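Local structure of aminotransferase (4ZM4) at residues Q265-V270 against N363-L368; G342-D347 against H427-I432. The protein belongs to the class-III aminotransferase family of pyridoxal-phosphate-dependent enzymes and binds pyridoxal-5'-phosphate. The protein carries 1 engineered substitution. All coordinates share one frame; numbering follows the deposited sequence.

Contact 1 of 2, residues Q265-V270 against N363-L368; sequences QERYGV and NRVGTL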
ATOM      1  N   GLN B 265      20.667  11.932   2.107  1.00 21.00           N
ATOM      2  CA  GLN B 265      20.574  13.371   2.260  1.00 21.90           C
ATOM      3  C   GLN B 265      21.662  13.927   3.157  1.00 22.41           C
ATOM      4  O   GLN B 265      22.374  14.851   2.782  1.00 22.98           O
ATOM      5  CB  GLN B 265      19.257  13.673   2.976  1.00 23.76           C
ATOM      6  CG  GLN B 265      18.298  14.463   2.168  1.00 24.10           C
ATOM      7  CD  GLN B 265      16.909  14.401   2.757  1.00 23.79           C
ATOM      8  OE1 GLN B 265      16.491  15.316   3.469  1.00 22.38           O
ATOM      9  NE2 GLN B 265      16.162  13.350   2.408  1.00 22.02           N
ATOM     10  N   GLU B 266      21.740  13.363   4.357  1.00 22.21           N
ATOM     11  CA  GLU B 266      22.637  13.797   5.396  1.00 23.92           C
ATOM     12  C   GLU B 266      24.016  13.295   5.078  1.00 25.16           C
ATOM     13  O   GLU B 266      24.992  14.041   5.153  1.00 26.84           O
ATOM     14  CB  GLU B 266      22.182  13.215   6.748  1.00 24.91           C
ATOM     15  CG  GLU B 266      22.959  13.636   7.976  1.00 26.99           C
ATOM     16  CD  GLU B 266      22.326  13.105   9.254  1.00 30.11           C
ATOM     17  OE1 GLU B 266      21.477  13.815   9.866  1.00 32.41           O
ATOM     18  OE2 GLU B 266      22.655  11.973   9.658  1.00 29.58           O
ATOM     19  N   ARG B 267      24.113  12.014   4.755  1.00 24.91           N
ATOM     20  CA  ARG B 267      25.411  11.396   4.541  1.00 24.90           C
ATOM     21  C   ARG B 267      26.185  12.127   3.453  1.00 25.18           C
ATOM     22  O   ARG B 267      27.384  12.319   3.603  1.00 25.73           O
ATOM     23  CB  ARG B 267      25.245   9.936   4.171  1.00 25.04           C
ATOM     24  CG  ARG B 267      26.543   9.195   3.987  1.00 24.61           C
ATOM     25  CD  ARG B 267      26.276   7.709   3.835  1.00 25.67           C
ATOM     26  NE  ARG B 267      27.522   6.951   3.782  1.00 24.61           N
ATOM     27  CZ  ARG B 267      27.873   5.974   4.620  1.00 24.85           C
ATOM     28  NH1 ARG B 267      27.087   5.574   5.610  1.00 24.16           N
ATOM     29  NH2 ARG B 267      29.042   5.370   4.455  1.00 25.57           N
ATOM     30  N   TYR B 268      25.508  12.549   2.376  1.00 24.37           N
ATOM     31  CA  TYR B 268      26.197  13.156   1.254  1.00 24.14           C
ATOM     32  C   TYR B 268      26.021  14.672   1.183  1.00 24.51           C
ATOM     33  O   TYR B 268      26.539  15.308   0.267  1.00 23.88           O
ATOM     34  CB  TYR B 268      25.781  12.491  -0.059  1.00 24.43           C
ATOM     35  CG  TYR B 268      26.092  10.999  -0.127  1.00 24.81           C
ATOM     36  CD1 TYR B 268      27.392  10.556  -0.345  1.00 25.14           C
ATOM     37  CD2 TYR B 268      25.080  10.036   0.019  1.00 24.60           C
ATOM     38  CE1 TYR B 268      27.688   9.202  -0.408  1.00 25.63           C
ATOM     39  CE2 TYR B 268      25.365   8.673  -0.053  1.00 25.78           C
ATOM     40  CZ  TYR B 268      26.681   8.261  -0.241  1.00 25.03           C
ATOM     41  OH  TYR B 268      27.012   6.922  -0.305  1.00 26.97           O
ATOM     42  N   GLY B 269      25.314  15.247   2.148  1.00 26.17           N
ATOM     43  CA  GLY B 269      25.141  16.693   2.232  1.00 27.50           C
ATOM     44  C   GLY B 269      24.447  17.348   1.043  1.00 27.29           C
ATOM     45  O   GLY B 269      24.832  18.434   0.612  1.00 27.34           O
ATOM     46  N   VAL B 270      23.444  16.687   0.486  1.00 25.83           N
ATOM     47  CA  VAL B 270      22.665  17.255  -0.641  1.00 24.50           C
ATOM     48  C   VAL B 270      21.190  17.106  -0.306  1.00 24.26           C
ATOM     49  O   VAL B 270      20.737  16.015   0.002  1.00 23.82           O
ATOM     50  CB  VAL B 270      22.953  16.524  -1.962  1.00 23.19           C
ATOM     51  CG1 VAL B 270      22.087  17.057  -3.094  1.00 22.31           C
ATOM     52  CG2 VAL B 270      24.415  16.657  -2.306  1.00 22.34           C
ATOM     53  N   ASN B 363      30.247  -4.091  -2.744  1.00 25.40           N
ATOM     54  CA  ASN B 363      30.043  -2.670  -2.468  1.00 26.44           C
ATOM     55  C   ASN B 363      29.301  -2.535  -1.139  1.00 22.72           C
ATOM     56  O   ASN B 363      28.437  -3.329  -0.845  1.00 20.39           O
ATOM     57  CB  ASN B 363      29.227  -1.970  -3.567  1.00 28.24           C
ATOM     58  CG  ASN B 363      29.995  -1.780  -4.878  1.00 31.32           C
ATOM     59  OD1 ASN B 363      29.423  -1.965  -5.966  1.00 36.10           O
ATOM     60  ND2 ASN B 363      31.243  -1.343  -4.799  1.00 33.54           N
ATOM     61  N   ARG B 364      29.648  -1.539  -0.348  1.00 21.23           N
ATOM     62  CA  ARG B 364      28.993  -1.354   0.905  1.00 21.90           C
ATOM     63  C   ARG B 364      28.771   0.124   1.252  1.00 22.20           C
ATOM     64  O   ARG B 364      29.625   0.968   1.021  1.00 22.21           O
ATOM     65  CB  ARG B 364      29.798  -2.034   2.011  1.00 22.43           C
ATOM     66  CG  ARG B 364      29.078  -2.059   3.366  1.00 22.87           C
ATOM     67  CD  ARG B 364      29.857  -2.862   4.407  1.00 22.45           C
ATOM     68  NE  ARG B 364      31.127  -2.225   4.755  1.00 22.46           N
ATOM     69  CZ  ARG B 364      31.261  -1.177   5.566  1.00 21.92           C
ATOM     70  NH1 ARG B 364      30.203  -0.609   6.130  1.00 21.52           N
ATOM     71  NH2 ARG B 364      32.479  -0.691   5.819  1.00 21.94           N
ATOM     72  N   VAL B 365      27.600   0.430   1.798  1.00 20.32           N
ATOM     73  CA  VAL B 365      27.340   1.717   2.387  1.00 18.26           C
ATOM     74  C   VAL B 365      26.610   1.405   3.698  1.00 19.64           C
ATOM     75  O   VAL B 365      25.384   1.122   3.701  1.00 17.56           O
ATOM     76  CB  VAL B 365      26.490   2.636   1.475  1.00 18.41           C
ATOM     77  CG1 VAL B 365      26.318   3.997   2.120  1.00 17.85           C
ATOM     78  CG2 VAL B 365      27.119   2.801   0.098  1.00 17.77           C
ATOM     79  N   GLY B 366      27.388   1.407   4.789  1.00 17.83           N
ATOM     80  CA  GLY B 366      26.915   1.065   6.085  1.00 18.03           C
ATOM     81  C   GLY B 366      26.545  -0.399   6.108  1.00 19.30           C
ATOM     82  O   GLY B 366      27.358  -1.254   5.794  1.00 19.38           O
ATOM     83  N   THR B 367      25.288  -0.678   6.453  1.00 20.15           N
ATOM     84  CA  THR B 367      24.785  -2.037   6.526  1.00 20.36           C
ATOM     85  C   THR B 367      24.090  -2.476   5.232  1.00 23.90           C
ATOM     86  O   THR B 367      23.474  -3.544   5.176  1.00 25.67           O
ATOM     87  CB  THR B 367      23.815  -2.164   7.723  1.00 19.23           C
ATOM     88  OG1 THR B 367      22.905  -1.052   7.757  1.00 15.79           O
ATOM     89  CG2 THR B 367      24.597  -2.194   9.006  1.00 19.21           C
ATOM     90  N   LEU B 368      24.147  -1.628   4.215  1.00 26.31           N
ATOM     91  CA  LEU B 368      23.623  -1.936   2.877  1.00 26.32           C
ATOM     92  C   LEU B 368      24.835  -2.467   2.129  1.00 28.54           C
ATOM     93  O   LEU B 368      25.916  -1.862   2.178  1.00 32.20           O
ATOM     94  CB  LEU B 368      23.150  -0.667   2.234  1.00 27.60           C
ATOM     95  CG  LEU B 368      21.800  -0.495   1.596  1.00 30.72           C
ATOM     96  CD1 LEU B 368      20.676  -1.060   2.426  1.00 35.80           C
ATOM     97  CD2 LEU B 368      21.601   0.984   1.393  1.00 32.16           C
TER

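Contact 2 of 2, residues G342-D347 against H427-I432; sequences GQYMED and HTRDVI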
ATOM      1  N   GLY B 342      29.023  -3.681   9.474  1.00 25.26           N
ATOM      2  CA  GLY B 342      29.198  -3.794   8.034  1.00 26.33           C
ATOM      3  C   GLY B 342      30.644  -4.003   7.637  1.00 25.46           C
ATOM      4  O   GLY B 342      30.941  -4.812   6.752  1.00 26.43           O
ATOM      5  N   GLN B 343      31.544  -3.297   8.297  1.00 26.21           N
ATOM      6  CA  GLN B 343      32.950  -3.427   8.004  1.00 25.07           C
ATOM      7  C   GLN B 343      33.378  -4.841   8.304  1.00 25.70           C
ATOM      8  O   GLN B 343      34.113  -5.467   7.522  1.00 24.98           O
ATOM      9  CB  GLN B 343      33.782  -2.428   8.828  1.00 24.55           C
ATOM     10  CG  GLN B 343      35.262  -2.384   8.448  1.00 23.77           C
ATOM     11  CD  GLN B 343      35.500  -1.723   7.114  1.00 25.10           C
ATOM     12  OE1 GLN B 343      35.835  -2.371   6.128  1.00 26.39           O
ATOM     13  NE2 GLN B 343      35.330  -0.409   7.072  1.00 27.86           N
ATOM     14  N   TYR B 344      32.966  -5.349   9.463  1.00 26.96           N
ATOM     15  CA  TYR B 344      33.360  -6.694   9.845  1.00 28.36           C
ATOM     16  C   TYR B 344      32.814  -7.728   8.857  1.00 27.42           C
ATOM     17  O   TYR B 344      33.496  -8.710   8.558  1.00 28.78           O
ATOM     18  CB  TYR B 344      32.940  -7.012  11.281  1.00 31.81           C
ATOM     19  CG  TYR B 344      33.569  -8.294  11.817  1.00 34.09           C
ATOM     20  CD1 TYR B 344      34.956  -8.417  11.935  1.00 35.53           C
ATOM     21  CD2 TYR B 344      32.781  -9.367  12.210  1.00 32.89           C
ATOM     22  CE1 TYR B 344      35.540  -9.578  12.416  1.00 36.15           C
ATOM     23  CE2 TYR B 344      33.346 -10.515  12.712  1.00 35.28           C
ATOM     24  CZ  TYR B 344      34.729 -10.617  12.817  1.00 36.89           C
ATOM     25  OH  TYR B 344      35.294 -11.768  13.321  1.00 37.03           O
ATOM     26  N   MET B 345      31.588  -7.537   8.372  1.00 27.78           N
ATOM     27  CA  MET B 345      31.026  -8.490   7.405  1.00 27.08           C
ATOM     28  C   MET B 345      31.823  -8.370   6.129  1.00 26.35           C
ATOM     29  O   MET B 345      32.223  -9.377   5.563  1.00 25.51           O
ATOM     30  CB  MET B 345      29.536  -8.251   7.135  1.00 28.37           C
ATOM     31  CG  MET B 345      28.942  -9.212   6.089  1.00 27.60           C
ATOM     32  SD  MET B 345      28.749 -10.928   6.674  1.00 28.36           S
ATOM     33  CE  MET B 345      27.190 -10.761   7.545  1.00 28.68           C
ATOM     34  N   GLU B 346      32.052  -7.134   5.682  1.00 25.08           N
ATOM     35  CA  GLU B 346      32.835  -6.912   4.481  1.00 24.80           C
ATOM     36  C   GLU B 346      34.210  -7.581   4.578  1.00 28.12           C
ATOM     37  O   GLU B 346      34.571  -8.346   3.684  1.00 29.13           O
ATOM     38  CB  GLU B 346      32.999  -5.424   4.183  1.00 25.51           C
ATOM     39  CG  GLU B 346      33.889  -5.155   2.973  1.00 24.06           C
ATOM     40  CD  GLU B 346      34.013  -3.688   2.612  1.00 24.69           C
ATOM     41  OE1 GLU B 346      33.455  -2.804   3.321  1.00 25.89           O
ATOM     42  OE2 GLU B 346      34.648  -3.417   1.576  1.00 24.71           O
ATOM     43  N   ASP B 347      34.962  -7.328   5.657  1.00 28.16           N
ATOM     44  CA  ASP B 347      36.316  -7.895   5.794  1.00 30.47           C
ATOM     45  C   ASP B 347      36.290  -9.431   5.798  1.00 31.40           C
ATOM     46  O   ASP B 347      37.080 -10.088   5.110  1.00 32.06           O
ATOM     47  CB  ASP B 347      37.036  -7.378   7.059  1.00 31.89           C
ATOM     48  CG  ASP B 347      37.268  -5.850   7.047  1.00 31.68           C
ATOM     49  OD1 ASP B 347      37.281  -5.221   5.955  1.00 32.78           O
ATOM     50  OD2 ASP B 347      37.437  -5.278   8.147  1.00 30.64           O
ATOM     51  N   HIS B 427      23.079  -8.943  13.659  1.00 24.25           N
ATOM     52  CA  HIS B 427      24.219  -9.603  13.015  1.00 23.27           C
ATOM     53  C   HIS B 427      25.508  -9.267  13.794  1.00 23.10           C
ATOM     54  O   HIS B 427      26.290  -8.430  13.387  1.00 21.60           O
ATOM     55  CB  HIS B 427      24.344  -9.186  11.571  1.00 23.21           C
ATOM     56  CG  HIS B 427      23.245  -9.716  10.703  1.00 24.95           C
ATOM     57  ND1 HIS B 427      22.046  -9.062  10.536  1.00 24.43           N
ATOM     58  CD2 HIS B 427      23.170 -10.834   9.944  1.00 24.40           C
ATOM     59  CE1 HIS B 427      21.278  -9.756   9.715  1.00 24.63           C
ATOM     60  NE2 HIS B 427      21.930 -10.840   9.355  1.00 25.10           N
ATOM     61  N   THR B 428      25.663  -9.925  14.944  1.00 23.48           N
ATOM     62  CA  THR B 428      26.797  -9.720  15.872  1.00 24.51           C
ATOM     63  C   THR B 428      28.042 -10.340  15.262  1.00 25.29           C
ATOM     64  O   THR B 428      27.967 -10.969  14.209  1.00 24.30           O
ATOM     65  CB  THR B 428      26.539 -10.437  17.207  1.00 22.04           C
ATOM     66  OG1 THR B 428      26.427 -11.832  16.959  1.00 19.32           O
ATOM     67  CG2 THR B 428      25.251  -9.962  17.869  1.00 22.75           C
ATOM     68  N   ARG B 429      29.180 -10.168  15.916  1.00 29.19           N
ATOM     69  CA  ARG B 429      30.416 -10.829  15.467  1.00 34.28           C
ATOM     70  C   ARG B 429      30.274 -12.347  15.362  1.00 30.49           C
ATOM     71  O   ARG B 429      30.743 -12.935  14.392  1.00 31.48           O
ATOM     72  CB  ARG B 429      31.620 -10.501  16.370  1.00 40.44           C
ATOM     73  CG  ARG B 429      32.488  -9.341  15.872  1.00 48.35           C
ATOM     74  CD  ARG B 429      32.314  -8.063  16.688  1.00 54.72           C
ATOM     75  NE  ARG B 429      32.695  -6.872  15.930  1.00 59.31           N
ATOM     76  CZ  ARG B 429      31.855  -6.036  15.314  1.00 61.59           C
ATOM     77  NH1 ARG B 429      30.528  -6.223  15.338  1.00 54.48           N
ATOM     78  NH2 ARG B 429      32.360  -4.990  14.667  1.00 66.83           N
ATOM     79  N   ASP B 430      29.649 -12.983  16.344  1.00 29.79           N
ATOM     80  CA  ASP B 430      29.572 -14.442  16.329  1.00 31.59           C
ATOM     81  C   ASP B 430      28.752 -14.910  15.121  1.00 30.30           C
ATOM     82  O   ASP B 430      29.125 -15.880  14.464  1.00 28.91           O
ATOM     83  CB  ASP B 430      28.962 -15.018  17.622  1.00 35.14           C
ATOM     84  CG  ASP B 430      29.858 -14.812  18.871  1.00 36.79           C
ATOM     85  OD1 ASP B 430      29.325 -14.958  19.994  1.00 36.26           O
ATOM     86  OD2 ASP B 430      31.085 -14.562  18.749  1.00 36.77           O
ATOM     87  N   VAL B 431      27.638 -14.214  14.841  1.00 28.48           N
ATOM     88  CA  VAL B 431      26.776 -14.514  13.690  1.00 25.53           C
ATOM     89  C   VAL B 431      27.569 -14.431  12.377  1.00 25.24           C
ATOM     90  O   VAL B 431      27.549 -15.351  11.576  1.00 23.25           O
ATOM     91  CB  VAL B 431      25.559 -13.568  13.623  1.00 23.94           C
ATOM     92  CG1 VAL B 431      24.873 -13.689  12.272  1.00 24.69           C
ATOM     93  CG2 VAL B 431      24.577 -13.868  14.737  1.00 23.24           C
ATOM     94  N   ILE B 432      28.310 -13.342  12.221  1.00 25.38           N
ATOM     95  CA  ILE B 432      29.119 -13.124  11.046  1.00 26.26           C
ATOM     96  C   ILE B 432      30.222 -14.174  10.925  1.00 26.88           C
ATOM     97  O   ILE B 432      30.551 -14.594   9.818  1.00 27.28           O
ATOM     98  CB  ILE B 432      29.705 -11.691  11.075  1.00 29.86           C
ATOM     99  CG1 ILE B 432      28.559 -10.664  10.924  1.00 30.19           C
ATOM    100  CG2 ILE B 432      30.752 -11.496   9.992  1.00 28.52           C
ATOM    101  CD1 ILE B 432      28.883  -9.260  11.360  1.00 28.92           C
TER

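Contact 1 of 2, residues Q265-V270 against N363-L368
Gly366, whose backbone comes close to Arg267 across the contact, gives its carbonyl O to Arg364 NH1 at 2.9 Å, a nearly straight bond (166°) made in the plane of the guanidinium. The carbonyl belongs to the type II' turn Val365-Leu368, which joins strands 360-365 and 368-373 as a β-hairpin. Val365 and Leu368 close it with a backbone bond in each direction, and positive phi makes glycine well suited to position 366. Arg364 NH2 also forms a salt bridge to Glu339 of helix 334-355, so the same guanidinium that binds the turn carbonyl is tied to that helix.

The facing segment is the end of helix 263-267, finished by a Schellman motif in which Gly269 takes the positive phi. From here Arg267 reaches the hairpin. With CG anti to the backbone N (chi1 -177°) and the chain extended as far as NE, its guanidinium arrives with one face over Val365 CG1, 3.5 Å from CZ. A flat, delocalised cation can lie on a methyl in this way while its N-H groups remain directed outward in its own plane; NH1 donates to Val259 O. Tyr268 lies beside it: Arg267 CG sits over one face of its ring, while its OH end meets Val365 from the opposite direction. Branching at CB gives Val365 two methyls near the tyrosine hydroxyl, OH lying 3.9 Å from CG1 and 4.1 Å from CG2.

Contact 2 of 2, residues G342-D347 against H427-I432
Two helices of the C-terminal part of this class-III aminotransferase fold meet here: the middle of helix 334-355 packs on the first turn of helix 429-444. Tyr344 and Arg429 form the outer part of the interface through a CH-pi contact, with Arg429 CG over the ring face, 3.9 Å from the centroid and 30° off its normal. The arginine chain bends at chi2 (107°), which brings its guanidinium back along the tyrosine, nearly parallel to the ring (11°) but above Tyr344 CB rather than the ring itself. Arginine suits this exposed place because its aliphatic part covers the aromatic face while its polar end reaches the backbone, NH2 making a weak hydrogen bond to Asp340 O. Tyr344 likewise keeps its OH for Asp433.

Deeper in, Ile432 turns both branches to helix 334-355. CG2 lies 3.7 Å from Tyr344 CD2, and CD1 meets the ring edge in its plane. Thr428 is the N-cap of the second helix, its OG1 accepting weakly from Val431 N. Met345, bent at chi2 and chi3, swings its flexible thioether round to the same isoleucine, and Met345 CE ends 3.6 Å from Ile432 CG1.

Contacts 1 and 2 are both partly buried, but contact 1 lies nearer the centre of the chain, its centre about 13 Å away against 21 Å for contact 2. Each has an exposed arginine, but in contact 1 its guanidinium lies on the methyl of a buried valine, whereas in contact 2 its CG meets the face of a partly exposed tyrosine. Contact 1 joins a helix end to a hairpin, and contact 2 joins two helices. Helix 334-355 is followed in the chain by strand 360-365, and the two contacts touch through a salt bridge between them, Arg364 NE to Glu346 OE1 at 2.8 Å.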